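Esterase family protein (Staphylococcus aureus, PDB 7L0A) probably hydrolyses S-formylglutathione to formate and glutathione, as a serine esterase of the esterase D family. Local coordinates at residues Asn123-His128 and Ala147-Leu152. Sequence-based numbering, arbitrary orientation.
Sequences NFIAGH and AKAVPL
Ile125 and Gly127 carry the backbone bonding of strand 123-128 to strand 148-152, which runs parallel to it. Ile125 N donates to Lys148 O at 3.2 Å, and Ile125 O accepts from Val150 N at 2.9 Å. Gly127 repeats the pattern: its N reaches Val150 O, and its O takes Leu152 N at 2.8 Å. Ahead of the ladder, Ala147 N hydrogen-bonds Asn123 O at 2.9 Å. CA-H...O contacts add to these, such as His128 CA to Leu152 O at 3.0 Å.

The pair belongs to a beta-alpha-beta unit in the alpha/beta-hydrolase sheet, with helix 130-141 as the connection. Strand 123-128 leads into the predicted nucleophile Ser129, consistent with a nucleophile elbow.

Apolar contacts lie on both faces. Phe124 and Lys148 run side by side. CB to CD of Lys148 lie along the CD1-CE1 side of the ring, CB oblique to it and 3.8 Å from Phe124 CD1. On the same face Ala126 CB meets Val150 CB at 3.8 Å, and helix 244-259 covers Phe124, Val150 and Leu152. On the other face Ile125 CG2 touches Ala149 CB, also at 3.8 Å, and helix 130-141 packs on both residues.

Two polar ends bond outside the pair. Lys148, extended beyond CG, takes NZ to a hydrogen bond with Met258 O and makes a cation-pi contact with Trp257. CG of His128 sits between the backbone N and the carbonyl carbon (chi1 68°), which swings the ring away from strand 148-152; ND1 hydrogen-bonds Tyr63 OH.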
ATOM      1  N   ASN B 123      -1.219  -6.284  18.326  1.00 16.49           N
ATOM      2  CA  ASN B 123      -0.315  -5.248  17.861  1.00 16.84           C
ATOM      3  C   ASN B 123       0.982  -5.223  18.655  1.00 16.86           C
ATOM      4  O   ASN B 123       0.962  -5.208  19.900  1.00 17.18           O
ATOM      5  CB  ASN B 123      -0.991  -3.874  17.942  1.00 18.05           C
ATOM      6  CG  ASN B 123      -1.908  -3.616  16.764  1.00 15.42           C
ATOM      7  OD1 ASN B 123      -1.443  -3.201  15.691  1.00 15.43           O
ATOM      8  ND2 ASN B 123      -3.179  -3.907  16.932  1.00 18.75           N
ATOM      9  N   PHE B 124       2.089  -5.185  17.918  1.00 17.86           N
ATOM     10  CA  PHE B 124       3.431  -5.297  18.468  1.00 19.84           C
ATOM     11  C   PHE B 124       4.294  -4.182  17.902  1.00 15.26           C
ATOM     12  O   PHE B 124       3.980  -3.591  16.878  1.00 16.76           O
ATOM     13  CB  PHE B 124       4.028  -6.681  18.148  1.00 17.27           C
ATOM     14  CG  PHE B 124       3.036  -7.815  18.268  1.00 16.79           C
ATOM     15  CD1 PHE B 124       2.385  -8.055  19.467  1.00 19.88           C
ATOM     16  CD2 PHE B 124       2.734  -8.604  17.169  1.00 18.71           C
ATOM     17  CE1 PHE B 124       1.456  -9.091  19.581  1.00 22.49           C
ATOM     18  CE2 PHE B 124       1.804  -9.644  17.290  1.00 19.71           C
ATOM     19  CZ  PHE B 124       1.180  -9.874  18.492  1.00 19.74           C
ATOM     20  N   ILE B 125       5.394  -3.885  18.586  1.00 15.90           N
ATOM     21  CA  ILE B 125       6.328  -2.866  18.124  1.00 16.40           C
ATOM     22  C   ILE B 125       7.739  -3.352  18.431  1.00 19.14           C
ATOM     23  O   ILE B 125       7.993  -4.061  19.415  1.00 17.04           O
ATOM     24  CB  ILE B 125       5.986  -1.487  18.755  1.00 13.72           C
ATOM     25  CG1 ILE B 125       6.853  -0.410  18.099  1.00 14.95           C
ATOM     26  CG2 ILE B 125       6.046  -1.501  20.278  1.00 15.74           C
ATOM     27  CD1 ILE B 125       6.317   1.012  18.279  1.00 23.20           C
ATOM     28  N   ALA B 126       8.652  -3.033  17.520  1.00 14.94           N
ATOM     29  CA  ALA B 126      10.032  -3.472  17.644  1.00 15.14           C
ATOM     30  C   ALA B 126      10.920  -2.539  16.858  1.00 15.16           C
ATOM     31  O   ALA B 126      10.458  -1.825  15.959  1.00 16.55           O
ATOM     32  CB  ALA B 126      10.225  -4.908  17.132  1.00 16.28           C
ATOM     33  N   GLY B 127      12.215  -2.576  17.158  1.00 14.11           N
ATOM     34  CA  GLY B 127      13.165  -1.781  16.406  1.00 14.74           C
ATOM     35  C   GLY B 127      14.533  -1.841  17.020  1.00 15.44           C
ATOM     36  O   GLY B 127      14.701  -2.243  18.180  1.00 16.00           O
ATOM     37  N   HIS B 128      15.517  -1.411  16.251  1.00 14.65           N
ATOM     38  CA  HIS B 128      16.897  -1.447  16.728  1.00 13.90           C
ATOM     39  C   HIS B 128      17.541  -0.070  16.785  1.00 14.23           C
ATOM     40  O   HIS B 128      17.254   0.834  15.987  1.00 14.49           O
ATOM     41  CB  HIS B 128      17.741  -2.371  15.837  1.00 13.31           C
ATOM     42  CG  HIS B 128      17.950  -1.865  14.442  1.00 14.96           C
ATOM     43  ND1 HIS B 128      17.104  -2.199  13.398  1.00 17.46           N
ATOM     44  CD2 HIS B 128      18.921  -1.089  13.901  1.00 16.05           C
ATOM     45  CE1 HIS B 128      17.542  -1.630  12.290  1.00 16.27           C
ATOM     46  NE2 HIS B 128      18.647  -0.968  12.564  1.00 16.98           N
ATOM     47  N   ALA B 147       0.673  -4.861  22.774  1.00 18.30           N
ATOM     48  CA  ALA B 147       0.722  -5.922  23.766  1.00 18.17           C
ATOM     49  C   ALA B 147       2.148  -6.342  24.076  1.00 17.15           C
ATOM     50  O   ALA B 147       2.418  -6.851  25.180  1.00 19.82           O
ATOM     51  CB  ALA B 147      -0.058  -7.137  23.278  1.00 25.35           C
ATOM     52  N   LYS B 148       3.044  -6.168  23.118  1.00 17.00           N
ATOM     53  CA  LYS B 148       4.409  -6.668  23.209  1.00 17.08           C
ATOM     54  C   LYS B 148       5.318  -5.674  22.502  1.00 15.29           C
ATOM     55  O   LYS B 148       4.931  -5.094  21.481  1.00 18.74           O
ATOM     56  CB  LYS B 148       4.574  -8.045  22.581  1.00 17.25           C
ATOM     57  CG  LYS B 148       3.664  -9.092  23.205  1.00 21.43           C
ATOM     58  CD  LYS B 148       3.870 -10.448  22.557  1.00 23.29           C
ATOM     59  CE  LYS B 148       2.812 -11.423  23.042  1.00 29.40           C
ATOM     60  NZ  LYS B 148       3.197 -12.835  22.776  1.00 30.10           N
ATOM     61  N   ALA B 149       6.530  -5.505  23.032  1.00 17.00           N
ATOM     62  CA  ALA B 149       7.532  -4.574  22.514  1.00 16.08           C
ATOM     63  C   ALA B 149       8.896  -5.242  22.582  1.00 16.64           C
ATOM     64  O   ALA B 149       9.226  -5.872  23.598  1.00 18.67           O
ATOM     65  CB  ALA B 149       7.534  -3.268  23.350  1.00 18.89           C
ATOM     66  N   VAL B 150       9.687  -5.089  21.526  1.00 16.35           N
ATOM     67  CA  VAL B 150      10.980  -5.742  21.393  1.00 15.81           C
ATOM     68  C   VAL B 150      12.047  -4.715  21.019  1.00 17.25           C
ATOM     69  O   VAL B 150      12.334  -4.467  19.835  1.00 16.12           O
ATOM     70  CB  VAL B 150      10.933  -6.862  20.335  1.00 15.68           C
ATOM     71  CG1 VAL B 150      12.268  -7.574  20.270  1.00 17.69           C
ATOM     72  CG2 VAL B 150       9.822  -7.861  20.631  1.00 20.72           C
ATOM     73  N   PRO B 151      12.698  -4.100  22.004  1.00 14.98           N
ATOM     74  CA  PRO B 151      13.865  -3.252  21.709  1.00 16.54           C
ATOM     75  C   PRO B 151      15.094  -4.102  21.414  1.00 17.85           C
ATOM     76  O   PRO B 151      15.457  -4.975  22.208  1.00 18.05           O
ATOM     77  CB  PRO B 151      14.060  -2.432  23.006  1.00 15.52           C
ATOM     78  CG  PRO B 151      12.817  -2.623  23.779  1.00 15.81           C
ATOM     79  CD  PRO B 151      12.276  -3.980  23.407  1.00 15.85           C
ATOM     80  N   LEU B 152      15.732  -3.827  20.287  1.00 16.39           N
ATOM     81  CA  LEU B 152      16.918  -4.532  19.815  1.00 15.84           C
ATOM     82  C   LEU B 152      18.093  -3.568  19.861  1.00 14.85           C
ATOM     83  O   LEU B 152      18.040  -2.500  19.241  1.00 15.55           O
ATOM     84  CB  LEU B 152      16.720  -5.029  18.381  1.00 16.00           C
ATOM     85  CG  LEU B 152      15.549  -5.965  18.107  1.00 20.01           C
ATOM     86  CD1 LEU B 152      15.548  -6.251  16.594  1.00 19.52           C
ATOM     87  CD2 LEU B 152      15.653  -7.223  18.891  1.00 20.02           C
TER